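Local coordinates for protein putative citrate lyase, alfa subunit (Streptococcus mutans, PDB 2HJ0) that is of unproven function but is probably a citrate lyase alpha-subunit protein, with an alpha/beta fold built round two large mixed sheets, at residues N81-L84 with D85-K89; G131-S135 with E136-E140; I218-Q222 with T223-Y227; V314-E318 with E319-D323; V440-E444 with V445-I449. All blocks are in the same frame, centred on the assembly; numbering follows the deposited sequence.

Contact 1: N81-L84 with D85-K89; sequences NMVL and DEIAK
Val83 and Ile87, one helical turn apart, carry the apolar contact on this length of helix. Their side chains lie alongside and point the same way, with CG1 of Val83 4.0 Å from CG1 of Ile87. The valine turns that branch anti to its own nitrogen (chi1 178°), which carries it along the helix toward the isoleucine. Branched, wholly apolar residues are well matched to this buried side.

The backbone bonds are those of a regular alpha-helix, each N-H reaching the carbonyl four residues back. Asp85 N donates to Asn81 O at 3.1 Å, from well above the carbonyl plane, while Ala88 N meets Leu84 O nearly head-on at 2.8 Å. Glu86 and Ile87 continue the ladder, to Met82 O and Val83 O.

Charged and polar groups take the other sides. Lys89 NZ reaches back one turn to Asp85 OD1 at 3.0 Å, a salt bridge made on the syn lone pair of the carboxylate. The polar ends of Asn81 and Glu86 are held by neighbouring parts of the chain, Asn81 ND2 by a hydrogen bond to Val105 O and Glu86 OE1 by one to His53 ND1.

Helix 79-89 is the crossover of the beta-alpha-beta unit formed with strands 66-69 and 95-99. Val83 packs on Phe69 and Leu84 on both Ile67 and Phe69 of strand 66-69, while Met82, a selenomethionine, Glu86 and Ile87 pack on helix 52-58.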
loop_
_atom_site.group_PDB
_atom_site.type_symbol
_atom_site.label_atom_id
_atom_site.label_comp_id
_atom_site.label_asym_id
_atom_site.label_seq_id
_atom_site.Cartn_x
_atom_site.Cartn_y
_atom_site.Cartn_z
ATOM N N ASN A 81 -7.139 24.284 9.690
ATOM C CA ASN A 81 -7.093 25.719 9.969
ATOM C C ASN A 81 -5.687 26.259 9.879
ATOM O O ASN A 81 -5.467 27.418 9.529
ATOM C CB ASN A 81 -7.639 26.038 11.365
ATOM C CG ASN A 81 -9.065 25.577 11.558
ATOM O OD1 ASN A 81 -9.866 25.559 10.623
ATOM N ND2 ASN A 81 -9.398 25.219 12.785
HETATM N N MSE A 82 -4.735 25.409 10.209
HETATM C CA MSE A 82 -3.334 25.783 10.177
HETATM C C MSE A 82 -2.869 26.085 8.746
HETATM O O MSE A 82 -2.473 27.210 8.442
HETATM C CB MSE A 82 -2.515 24.642 10.766
HETATM C CG MSE A 82 -1.181 25.039 11.345
HETATM SE SE MSE A 82 -0.380 23.483 12.136
HETATM C CE MSE A 82 -1.505 23.301 13.681
ATOM N N VAL A 83 -2.924 25.080 7.874
ATOM C CA VAL A 83 -2.494 25.247 6.493
ATOM C C VAL A 83 -3.238 26.376 5.790
ATOM O O VAL A 83 -2.623 27.333 5.313
ATOM C CB VAL A 83 -2.690 23.944 5.691
ATOM C CG1 VAL A 83 -2.289 24.144 4.239
ATOM C CG2 VAL A 83 -1.871 22.841 6.310
ATOM N N LEU A 84 -4.560 26.255 5.731
ATOM C CA LEU A 84 -5.408 27.248 5.088
ATOM C C LEU A 84 -5.059 28.671 5.501
ATOM O O LEU A 84 -4.869 29.550 4.660
ATOM C CB LEU A 84 -6.876 26.961 5.409
ATOM C CG LEU A 84 -7.701 26.406 4.254
ATOM C CD1 LEU A 84 -6.932 25.349 3.506
ATOM C CD2 LEU A 84 -8.995 25.855 4.800
ATOM N N ASP A 85 -4.963 28.899 6.802
ATOM C CA ASP A 85 -4.647 30.230 7.288
ATOM C C ASP A 85 -3.339 30.742 6.700
ATOM O O ASP A 85 -3.238 31.901 6.300
ATOM C CB ASP A 85 -4.583 30.227 8.810
ATOM C CG ASP A 85 -4.436 31.611 9.381
ATOM O OD1 ASP A 85 -3.291 32.120 9.400
ATOM O OD2 ASP A 85 -5.467 32.189 9.801
ATOM N N GLU A 86 -2.335 29.879 6.633
ATOM C CA GLU A 86 -1.056 30.285 6.078
ATOM C C GLU A 86 -1.208 30.544 4.579
ATOM O O GLU A 86 -0.527 31.402 4.015
ATOM C CB GLU A 86 -0.004 29.208 6.333
ATOM C CG GLU A 86 1.425 29.674 6.066
ATOM C CD GLU A 86 1.827 30.866 6.926
ATOM O OE1 GLU A 86 2.246 31.899 6.354
ATOM O OE2 GLU A 86 1.723 30.769 8.171
ATOM N N ILE A 87 -2.097 29.799 3.928
ATOM C CA ILE A 87 -2.323 30.005 2.505
ATOM C C ILE A 87 -2.914 31.412 2.349
ATOM O O ILE A 87 -2.495 32.179 1.486
ATOM C CB ILE A 87 -3.349 29.008 1.911
ATOM C CG1 ILE A 87 -2.960 27.563 2.225
ATOM C CG2 ILE A 87 -3.438 29.212 0.403
ATOM C CD1 ILE A 87 -1.779 27.036 1.443
ATOM N N ALA A 88 -3.894 31.748 3.186
ATOM C CA ALA A 88 -4.518 33.058 3.097
ATOM C C ALA A 88 -3.478 34.152 3.327
ATOM O O ALA A 88 -3.362 35.077 2.532
ATOM C CB ALA A 88 -5.654 33.174 4.108
ATOM N N LYS A 89 -2.713 34.027 4.408
ATOM C CA LYS A 89 -1.686 35.001 4.751
ATOM C C LYS A 89 -0.719 35.226 3.597
ATOM O O LYS A 89 -0.223 36.337 3.398
ATOM C CB LYS A 89 -0.893 34.530 5.970
ATOM C CG LYS A 89 -1.167 35.281 7.266
ATOM C CD LYS A 89 -2.593 35.076 7.760
ATOM C CE LYS A 89 -2.752 35.499 9.223
ATOM N NZ LYS A 89 -1.862 34.713 10.131
#

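Contact 2: G131-S135 with E136-E140; sequences GAAIS and EGIME
Ala133 and Ile138 meet where helix 127-135 gives way to a loop, and carbonyl groups near the end of the helix decide how the chain leaves. Glu136 N is shared between two of them: its better bond goes to Ala133 O at 2.7 Å, with the donor standing 49° above the carbonyl plane, and a weak one goes to Ala132 O at 3.2 Å. The shift of the bond from the carbonyl four residues back to the one three back marks a tightening of the turn. Gly137 N follows, lying 3.3 Å from Ile134 O, although the position of that oxygen is less sure and the bond is best taken as tentative. Gly137 has a positive phi of 92°, a conformation that residues with a side chain seldom adopt, so glycine fits the bend.

The hydroxyl of buried Ser135 has a weak hydrogen bond with Ile393 N, and its backbone bonds to Val511. Glu140 O has a weak hydrogen bond from Lys492 NZ. Glu136 is exposed, and its OE1 lies close to the like-charged OE1 of Glu513, a proximity that would probably disfavour both being ionised.

Two apolar pairs tie the loop back to the helix. CG1 of Ile138 lies 3.6 Å from CB of Ala133, a small methyl against which the longer chain can pack closely. CD1 of Ile134 comes within 3.5 Å of CG of Met139, a selenomethionine, the two chains crossing at a slant.

The loop runs on toward strand 143-145. Helix 109-114 flanks the contact, Ile110 against Ala133 and Ile113 against both Ile138 and Met139.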
loop_
_atom_site.group_PDB
_atom_site.type_symbol
_atom_site.label_atom_id
_atom_site.label_comp_id
_atom_site.label_asym_id
_atom_site.label_seq_id
_atom_site.Cartn_x
_atom_site.Cartn_y
_atom_site.Cartn_z
ATOM N N GLY A 131 -21.549 24.253 7.598
ATOM C CA GLY A 131 -22.755 23.931 6.860
ATOM C C GLY A 131 -23.774 25.055 6.885
ATOM O O GLY A 131 -24.450 25.305 5.885
ATOM N N ALA A 132 -23.890 25.724 8.030
ATOM C CA ALA A 132 -24.816 26.847 8.199
ATOM C C ALA A 132 -24.442 27.922 7.198
ATOM O O ALA A 132 -25.277 28.379 6.424
ATOM C CB ALA A 132 -24.720 27.404 9.609
ATOM N N ALA A 133 -23.176 28.323 7.222
ATOM C CA ALA A 133 -22.693 29.328 6.288
ATOM C C ALA A 133 -23.038 28.920 4.847
ATOM O O ALA A 133 -23.757 29.638 4.146
ATOM C CB ALA A 133 -21.192 29.507 6.440
ATOM N N ILE A 134 -22.540 27.769 4.403
ATOM C CA ILE A 134 -22.812 27.306 3.047
ATOM C C ILE A 134 -24.290 27.322 2.671
ATOM O O ILE A 134 -24.651 27.586 1.525
ATOM C CB ILE A 134 -22.285 25.895 2.834
ATOM C CG1 ILE A 134 -20.766 25.923 2.858
ATOM C CG2 ILE A 134 -22.787 25.345 1.513
ATOM C CD1 ILE A 134 -20.167 26.731 1.739
ATOM N N SER A 135 -25.140 27.061 3.652
ATOM C CA SER A 135 -26.571 27.021 3.421
ATOM C C SER A 135 -27.168 28.412 3.199
ATOM O O SER A 135 -28.275 28.539 2.684
ATOM C CB SER A 135 -27.252 26.336 4.608
ATOM O OG SER A 135 -28.297 25.479 4.186
ATOM N N GLU A 136 -26.439 29.454 3.590
ATOM C CA GLU A 136 -26.938 30.804 3.415
ATOM C C GLU A 136 -26.390 31.459 2.155
ATOM O O GLU A 136 -26.602 32.647 1.923
ATOM C CB GLU A 136 -26.620 31.668 4.637
ATOM C CG GLU A 136 -25.217 32.221 4.687
ATOM C CD GLU A 136 -25.049 33.287 5.777
ATOM O OE1 GLU A 136 -25.267 32.969 6.975
ATOM O OE2 GLU A 136 -24.698 34.445 5.433
ATOM N N GLY A 137 -25.667 30.689 1.351
ATOM C CA GLY A 137 -25.143 31.222 0.105
ATOM C C GLY A 137 -23.750 31.818 0.109
ATOM O O GLY A 137 -23.374 32.480 -0.846
ATOM N N ILE A 138 -22.985 31.589 1.164
ATOM C CA ILE A 138 -21.628 32.112 1.254
ATOM C C ILE A 138 -20.786 31.867 -0.001
ATOM O O ILE A 138 -20.206 32.800 -0.527
ATOM C CB ILE A 138 -20.884 31.501 2.465
ATOM C CG1 ILE A 138 -21.577 31.914 3.749
ATOM C CG2 ILE A 138 -19.439 31.953 2.498
ATOM C CD1 ILE A 138 -21.781 33.407 3.853
HETATM N N MSE A 139 -20.689 30.620 -0.460
HETATM C CA MSE A 139 -19.905 30.307 -1.654
HETATM C C MSE A 139 -20.692 30.583 -2.917
HETATM O O MSE A 139 -21.915 30.520 -2.933
HETATM C CB MSE A 139 -19.494 28.830 -1.706
HETATM C CG MSE A 139 -18.354 28.397 -0.809
HETATM SE SE MSE A 139 -17.104 27.249 -1.787
HETATM C CE MSE A 139 -18.268 25.776 -2.259
ATOM N N GLU A 140 -19.963 30.875 -3.981
ATOM C CA GLU A 140 -20.564 31.117 -5.271
ATOM C C GLU A 140 -20.799 29.759 -5.930
ATOM O O GLU A 140 -21.864 29.501 -6.493
ATOM C CB GLU A 140 -19.629 31.967 -6.112
ATOM C CG GLU A 140 -20.127 32.228 -7.515
ATOM C CD GLU A 140 -19.258 33.224 -8.262
ATOM O OE1 GLU A 140 -19.462 33.389 -9.490
ATOM O OE2 GLU A 140 -18.376 33.842 -7.617
#

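Contact 3: I218-Q222 with T223-Y227; sequences ISIPQ and TDVDY
Pro221 and Gln222 each lend a carbonyl to the residue three places on, Asp224 N to Pro221 O at 3.0 Å and Val225 N to Gln222 O at 3.2 Å, which winds the chain into a short 3-10 turn. Both donors sit far above the plane of the carbonyl they meet, by 52° and 69°, as is common in so tight a turn.

The pyrrolidine ring of Pro221 is the hub of the side chains. Its CG is 3.5 Å from Thr223 OG1 and also 3.5 Å from Asp224 OD2, so carbon of the ring touches a hydroxyl and a carboxylate in plain van der Waals contact. Proline, whose ring restricts phi, is apt at the entry to such a turn. Thr223 places OG1 between its nitrogen and carbonyl carbon (chi1 48°), which brings the oxygen back against CB and CG of the ring. In a separate apolar contact, CG2 of Ile220 meets CG2 of Val225 at 3.7 Å, the two beta-branched chains crossing at about a right angle.

The amide of Gln222 is bonded outside the turn: OE1 to Tyr213 OH and Asn177 ND2, NE2 to Gly361 O of the second subunit. Pro221 and Thr223 pack on Met353 and Gly361 of that subunit, and Asp226 OD2 forms a salt bridge with its Lys360 NZ, so the turn belongs to the dimer interface.

Just before it, Ser219 and Ile220 both face Ala178 in a classic beta bulge. Ile220 packs on helix 191-199, Val225 on Ile205 of strand 202-207, and the chain then enters strand 227-230.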
loop_
_atom_site.group_PDB
_atom_site.type_symbol
_atom_site.label_atom_id
_atom_site.label_comp_id
_atom_site.label_asym_id
_atom_site.label_seq_id
_atom_site.Cartn_x
_atom_site.Cartn_y
_atom_site.Cartn_z
ATOM N N ILE A 218 3.754 1.393 9.773
ATOM C CA ILE A 218 3.734 2.374 8.696
ATOM C C ILE A 218 2.385 2.426 7.988
ATOM O O ILE A 218 2.038 1.514 7.253
ATOM C CB ILE A 218 4.814 2.040 7.686
ATOM C CG1 ILE A 218 6.167 1.968 8.403
ATOM C CG2 ILE A 218 4.792 3.053 6.574
ATOM C CD1 ILE A 218 7.333 1.506 7.525
ATOM N N SER A 219 1.610 3.476 8.223
ATOM C CA SER A 219 0.317 3.600 7.548
ATOM C C SER A 219 0.500 4.362 6.230
ATOM O O SER A 219 -0.221 4.145 5.257
ATOM C CB SER A 219 -0.681 4.314 8.455
ATOM O OG SER A 219 -0.848 3.592 9.661
ATOM N N ILE A 220 1.481 5.258 6.220
ATOM C CA ILE A 220 1.814 6.046 5.046
ATOM C C ILE A 220 3.333 5.928 4.900
ATOM O O ILE A 220 4.092 6.366 5.766
ATOM C CB ILE A 220 1.371 7.486 5.238
ATOM C CG1 ILE A 220 -0.152 7.521 5.322
ATOM C CG2 ILE A 220 1.902 8.342 4.123
ATOM C CD1 ILE A 220 -0.747 8.851 5.614
ATOM N N PRO A 221 3.787 5.299 3.799
ATOM C CA PRO A 221 5.205 5.083 3.499
ATOM C C PRO A 221 5.938 6.331 3.020
ATOM O O PRO A 221 5.333 7.264 2.472
ATOM C CB PRO A 221 5.156 3.999 2.434
ATOM C CG PRO A 221 3.958 4.418 1.634
ATOM C CD PRO A 221 2.940 4.795 2.694
ATOM N N GLN A 222 7.251 6.334 3.226
ATOM C CA GLN A 222 8.098 7.451 2.823
ATOM C C GLN A 222 7.973 7.683 1.311
ATOM O O GLN A 222 8.156 8.808 0.834
ATOM C CB GLN A 222 9.562 7.157 3.200
ATOM C CG GLN A 222 10.089 5.836 2.600
ATOM C CD GLN A 222 11.387 5.343 3.210
ATOM O OE1 GLN A 222 11.448 5.086 4.402
ATOM N NE2 GLN A 222 12.424 5.194 2.388
ATOM N N THR A 223 7.633 6.623 0.575
ATOM C CA THR A 223 7.495 6.706 -0.874
ATOM C C THR A 223 6.284 7.489 -1.348
ATOM O O THR A 223 6.132 7.735 -2.547
ATOM C CB THR A 223 7.433 5.314 -1.514
ATOM O OG1 THR A 223 6.498 4.504 -0.795
ATOM C CG2 THR A 223 8.801 4.662 -1.508
ATOM N N ASP A 224 5.419 7.883 -0.421
ATOM C CA ASP A 224 4.244 8.670 -0.785
ATOM C C ASP A 224 4.347 10.084 -0.233
ATOM O O ASP A 224 3.496 10.915 -0.515
ATOM C CB ASP A 224 2.966 8.038 -0.227
ATOM C CG ASP A 224 2.560 6.777 -0.964
ATOM O OD1 ASP A 224 3.127 6.505 -2.052
ATOM O OD2 ASP A 224 1.654 6.057 -0.460
ATOM N N VAL A 225 5.395 10.358 0.535
ATOM C CA VAL A 225 5.534 11.661 1.166
ATOM C C VAL A 225 6.613 12.539 0.546
ATOM O O VAL A 225 7.664 12.051 0.160
ATOM C CB VAL A 225 5.811 11.459 2.674
ATOM C CG1 VAL A 225 5.902 12.784 3.386
ATOM C CG2 VAL A 225 4.707 10.586 3.274
ATOM N N ASP A 226 6.359 13.837 0.444
ATOM C CA ASP A 226 7.351 14.724 -0.130
ATOM C C ASP A 226 8.043 15.547 0.937
ATOM O O ASP A 226 9.263 15.701 0.922
ATOM C CB ASP A 226 6.707 15.649 -1.177
ATOM C CG ASP A 226 6.196 14.886 -2.389
ATOM O OD1 ASP A 226 7.016 14.500 -3.253
ATOM O OD2 ASP A 226 4.969 14.655 -2.464
ATOM N N TYR A 227 7.263 16.059 1.879
ATOM C CA TYR A 227 7.820 16.899 2.931
ATOM C C TYR A 227 7.210 16.604 4.294
ATOM O O TYR A 227 6.055 16.172 4.401
ATOM C CB TYR A 227 7.592 18.372 2.580
ATOM C CG TYR A 227 8.309 18.826 1.331
ATOM C CD1 TYR A 227 9.697 18.894 1.294
ATOM C CD2 TYR A 227 7.605 19.211 0.190
ATOM C CE1 TYR A 227 10.374 19.339 0.150
ATOM C CE2 TYR A 227 8.278 19.660 -0.968
ATOM C CZ TYR A 227 9.666 19.722 -0.970
ATOM O OH TYR A 227 10.352 20.175 -2.069
#

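Contact 4: V314-E318 with E319-D323; sequences VELLE and EGLVD
Val322 places CG1 between its nitrogen and its carbonyl carbon (chi1 59°), which turns the methyl back onto the end of the helix, 3.7 Å from CB of Leu316 and 3.9 Å from CB of Leu317. Leu317, with CG anti to its nitrogen (chi1 180°), brings CD1 beside the carbonyl oxygens of Val322 and Asp323. Leu316 CD2 lies 3.6 Å from Leu321 CD2, the two leucines meeting at a slant. Large aliphatic residues thus fill the angle between the helix and the strand that follows.

The backbone ends the helix in steps. Glu319 N still donates four residues back, to Glu315 O at 3.0 Å and almost in line with it. Gly320 then takes a positive phi (71°), readily reached without a side chain, and turns the chain so that Leu321 N reaches Leu316 O, five residues back, at 3.0 Å. The same oxygen receives a weak second bond from Val322 N. A bond from five residues on, past a glycine of positive phi, is a familiar helix ending.

On the exposed side a water donates to Glu315 O at 3.2 Å and weakly to Glu319 OE1. Glutamates are at home on this surface, where Glu318 OE1 forms a salt bridge with Arg341 and Glu319 OE2 one with Arg292.

Leu321 packs on helix 282-297 against Met295 and Ile296, and Val314 on helix 333-341. Strand 322-327 begins here, the backbones of Leu321 and Asp323 bonding to Ala302 of neighbouring strand 302-305.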
loop_
_atom_site.group_PDB
_atom_site.type_symbol
_atom_site.label_atom_id
_atom_site.label_comp_id
_atom_site.label_asym_id
_atom_site.label_seq_id
_atom_site.Cartn_x
_atom_site.Cartn_y
_atom_site.Cartn_z
ATOM N N VAL A 314 -14.159 -3.315 20.295
ATOM C CA VAL A 314 -12.932 -3.872 20.825
ATOM C C VAL A 314 -13.333 -4.901 21.863
ATOM O O VAL A 314 -12.752 -5.986 21.960
ATOM C CB VAL A 314 -12.075 -2.795 21.506
ATOM C CG1 VAL A 314 -10.731 -3.381 21.938
ATOM C CG2 VAL A 314 -11.877 -1.625 20.572
ATOM N N GLU A 315 -14.349 -4.550 22.631
ATOM C CA GLU A 315 -14.867 -5.426 23.670
ATOM C C GLU A 315 -15.177 -6.786 23.051
ATOM O O GLU A 315 -14.711 -7.801 23.542
ATOM C CB GLU A 315 -16.139 -4.819 24.270
ATOM C CG GLU A 315 -16.234 -4.851 25.788
ATOM C CD GLU A 315 -15.771 -3.560 26.457
ATOM O OE1 GLU A 315 -14.545 -3.322 26.572
ATOM O OE2 GLU A 315 -16.648 -2.775 26.872
ATOM N N LEU A 316 -15.945 -6.804 21.967
ATOM C CA LEU A 316 -16.300 -8.060 21.317
ATOM C C LEU A 316 -15.115 -8.834 20.757
ATOM O O LEU A 316 -15.106 -10.069 20.764
ATOM C CB LEU A 316 -17.301 -7.819 20.191
ATOM C CG LEU A 316 -18.733 -7.440 20.580
ATOM C CD1 LEU A 316 -19.499 -7.073 19.313
ATOM C CD2 LEU A 316 -19.425 -8.596 21.303
ATOM N N LEU A 317 -14.121 -8.114 20.253
ATOM C CA LEU A 317 -12.937 -8.756 19.689
ATOM C C LEU A 317 -12.140 -9.466 20.788
ATOM O O LEU A 317 -11.488 -10.477 20.536
ATOM C CB LEU A 317 -12.042 -7.718 18.995
ATOM C CG LEU A 317 -10.767 -8.314 18.382
ATOM C CD1 LEU A 317 -11.106 -8.947 17.041
ATOM C CD2 LEU A 317 -9.691 -7.256 18.220
ATOM N N GLU A 318 -12.199 -8.932 22.006
ATOM C CA GLU A 318 -11.473 -9.526 23.115
ATOM C C GLU A 318 -12.244 -10.707 23.713
ATOM O O GLU A 318 -11.646 -11.697 24.107
ATOM C CB GLU A 318 -11.165 -8.459 24.174
ATOM C CG GLU A 318 -10.573 -7.188 23.566
ATOM C CD GLU A 318 -9.327 -6.668 24.274
ATOM O OE1 GLU A 318 -8.720 -5.690 23.766
ATOM O OE2 GLU A 318 -8.944 -7.231 25.332
ATOM N N GLU A 319 -13.569 -10.616 23.762
ATOM C CA GLU A 319 -14.383 -11.696 24.303
ATOM C C GLU A 319 -14.419 -12.869 23.326
ATOM O O GLU A 319 -15.077 -13.884 23.558
ATOM C CB GLU A 319 -15.810 -11.204 24.561
ATOM C CG GLU A 319 -15.914 -10.139 25.641
ATOM C CD GLU A 319 -17.337 -9.613 25.845
ATOM O OE1 GLU A 319 -17.548 -8.854 26.830
ATOM O OE2 GLU A 319 -18.235 -9.947 25.026
ATOM N N GLY A 320 -13.709 -12.726 22.218
ATOM C CA GLY A 320 -13.688 -13.782 21.224
ATOM C C GLY A 320 -14.997 -13.951 20.465
ATOM O O GLY A 320 -15.234 -15.006 19.882
ATOM N N LEU A 321 -15.848 -12.926 20.456
ATOM C CA LEU A 321 -17.115 -13.023 19.745
ATOM C C LEU A 321 -17.022 -12.612 18.280
ATOM O O LEU A 321 -17.881 -12.957 17.465
ATOM C CB LEU A 321 -18.181 -12.193 20.437
ATOM C CG LEU A 321 -19.086 -12.984 21.382
ATOM C CD1 LEU A 321 -18.289 -13.483 22.578
ATOM C CD2 LEU A 321 -20.219 -12.064 21.835
ATOM N N VAL A 322 -15.990 -11.854 17.951
ATOM C CA VAL A 322 -15.766 -11.435 16.582
ATOM C C VAL A 322 -14.290 -11.712 16.305
ATOM O O VAL A 322 -13.402 -11.236 17.016
ATOM C CB VAL A 322 -16.130 -9.923 16.369
ATOM C CG1 VAL A 322 -15.303 -9.033 17.279
ATOM C CG2 VAL A 322 -15.919 -9.539 14.922
ATOM N N ASP A 323 -14.043 -12.512 15.278
ATOM C CA ASP A 323 -12.693 -12.903 14.923
ATOM C C ASP A 323 -11.741 -11.784 14.520
ATOM O O ASP A 323 -10.653 -11.671 15.075
ATOM C CB ASP A 323 -12.723 -13.952 13.817
ATOM C CG ASP A 323 -11.397 -14.636 13.666
ATOM O OD1 ASP A 323 -10.987 -15.320 14.631
ATOM O OD2 ASP A 323 -10.748 -14.484 12.608
HETATM O O HOH W 1 -14.442 -7.554 26.680
#

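Contact 5: V440-E444 with V445-I449; sequences VVVTE and VGIAI
Val442 and Ile447 stand side by side on one face of a beta hairpin, pointing the same way, with CD1 of the isoleucine 3.5 Å from CG1 of the valine. Ile447 also meets Val440 on this face at a slant, its CG2 lying 3.9 Å from Val440 CG1. On the reverse face Val441 and Ala448 are opposed, CB to CB at 4.1 Å. The first face packs on helix 251-265 through Tyr259 and Val263; on the second, Leu473 of helix 470-481 packs on both Val441 and the small Ala448. Beta-branched residues fit naturally into strands.

The strands run antiparallel, at 167°. Val441 and Ala448 form a hydrogen-bonded pair, Val441 N to Ala448 O at 2.9 Å and Ala448 N to Val441 O at 2.8 Å, flanked by the non-hydrogen-bonded pairs Val440-Ile449 and Val442-Ile447.

Thr443 organises the turn. With OG1 between its nitrogen and carbonyl carbon (chi1 69°), the hydroxyl takes the N-H of Val445 at 3.1 Å, an ST turn, and donates to Gly446 O at 3.0 Å. Gly446 supplies a backbone shape that a side chain would obstruct, while Glu444 OE2 bonds to Leu416 N.

Chemically, the strands are held to each other mainly by apolar faces and backbone bonds; the turn adds a buried hydroxyl that both accepts and donates, and Gly446 O is gripped by two donors of Thr443, its N and OG1.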
loop_
_atom_site.group_PDB
_atom_site.type_symbol
_atom_site.label_atom_id
_atom_site.label_comp_id
_atom_site.label_asym_id
_atom_site.label_seq_id
_atom_site.Cartn_x
_atom_site.Cartn_y
_atom_site.Cartn_z
ATOM N N VAL A 440 -34.747 -2.717 5.854
ATOM C CA VAL A 440 -35.623 -2.727 7.011
ATOM C C VAL A 440 -35.452 -1.483 7.845
ATOM O O VAL A 440 -34.334 -1.055 8.125
ATOM C CB VAL A 440 -35.334 -3.937 7.924
ATOM C CG1 VAL A 440 -36.350 -3.964 9.066
ATOM C CG2 VAL A 440 -35.363 -5.226 7.118
ATOM N N VAL A 441 -36.575 -0.914 8.245
ATOM C CA VAL A 441 -36.581 0.281 9.066
ATOM C C VAL A 441 -37.074 -0.122 10.461
ATOM O O VAL A 441 -38.051 -0.857 10.591
ATOM C CB VAL A 441 -37.510 1.357 8.448
ATOM C CG1 VAL A 441 -37.743 2.490 9.429
ATOM C CG2 VAL A 441 -36.897 1.895 7.178
ATOM N N VAL A 442 -36.384 0.344 11.499
ATOM C CA VAL A 442 -36.759 0.016 12.872
ATOM C C VAL A 442 -37.047 1.278 13.695
ATOM O O VAL A 442 -36.250 2.214 13.703
ATOM C CB VAL A 442 -35.634 -0.789 13.566
ATOM C CG1 VAL A 442 -36.058 -1.196 14.968
ATOM C CG2 VAL A 442 -35.289 -2.014 12.737
ATOM N N THR A 443 -38.192 1.287 14.376
ATOM C CA THR A 443 -38.610 2.408 15.219
ATOM C C THR A 443 -39.056 1.874 16.577
ATOM O O THR A 443 -38.938 0.677 16.837
ATOM C CB THR A 443 -39.792 3.159 14.599
ATOM O OG1 THR A 443 -40.962 2.330 14.637
ATOM C CG2 THR A 443 -39.488 3.523 13.162
ATOM N N GLU A 444 -39.576 2.736 17.446
ATOM C CA GLU A 444 -40.008 2.245 18.754
ATOM C C GLU A 444 -41.419 1.670 18.675
ATOM O O GLU A 444 -41.927 1.075 19.624
ATOM C CB GLU A 444 -39.928 3.353 19.813
ATOM C CG GLU A 444 -40.990 4.437 19.748
ATOM C CD GLU A 444 -40.736 5.496 18.674
ATOM O OE1 GLU A 444 -41.300 6.600 18.798
ATOM O OE2 GLU A 444 -39.992 5.233 17.713
ATOM N N VAL A 445 -42.025 1.821 17.505
ATOM C CA VAL A 445 -43.371 1.342 17.270
ATOM C C VAL A 445 -43.353 0.033 16.494
ATOM O O VAL A 445 -44.365 -0.662 16.397
ATOM C CB VAL A 445 -44.162 2.394 16.502
ATOM C CG1 VAL A 445 -45.587 1.939 16.291
ATOM C CG2 VAL A 445 -44.135 3.692 17.286
ATOM N N GLY A 446 -42.190 -0.309 15.951
ATOM C CA GLY A 446 -42.080 -1.538 15.202
ATOM C C GLY A 446 -41.128 -1.481 14.030
ATOM O O GLY A 446 -40.357 -0.538 13.872
ATOM N N ILE A 447 -41.218 -2.510 13.196
ATOM C CA ILE A 447 -40.385 -2.688 12.013
ATOM C C ILE A 447 -41.160 -2.452 10.716
ATOM O O ILE A 447 -42.336 -2.786 10.633
ATOM C CB ILE A 447 -39.818 -4.135 12.025
ATOM C CG1 ILE A 447 -38.417 -4.120 12.624
ATOM C CG2 ILE A 447 -39.847 -4.763 10.641
ATOM C CD1 ILE A 447 -38.392 -3.579 14.016
ATOM N N ALA A 448 -40.500 -1.872 9.714
ATOM C CA ALA A 448 -41.115 -1.638 8.406
ATOM C C ALA A 448 -40.196 -2.264 7.351
ATOM O O ALA A 448 -39.111 -1.757 7.081
ATOM C CB ALA A 448 -41.280 -0.155 8.142
ATOM N N ILE A 449 -40.625 -3.376 6.765
ATOM C CA ILE A 449 -39.809 -4.057 5.766
ATOM C C ILE A 449 -40.099 -3.546 4.360
ATOM O O ILE A 449 -41.245 -3.556 3.907
ATOM C CB ILE A 449 -40.063 -5.580 5.768
ATOM C CG1 ILE A 449 -39.918 -6.142 7.181
ATOM C CG2 ILE A 449 -39.072 -6.270 4.844
ATOM C CD1 ILE A 449 -40.324 -7.591 7.296
#

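Overall arrangement
The five contacts are local and follow one another along the chain without touching. Contact 5 is the most buried, a hairpin between two helices; the others are partly buried, and contact 4 has the most exposed residues. Contacts 4 and 5 reach the same nine-stranded sheet, with centres 28 Å apart, whereas contact 1 belongs to a crossover of the ten-stranded one. Contacts 2 and 4 both end helices, each using a glycine of positive phi, but lie on opposite sides of the chain's centre. Contact 3 alone meets the second subunit. Surface charges pair in contacts 1 and 4, while contact 5 is mainly aliphatic, with backbone pairing and a threonine at its turn.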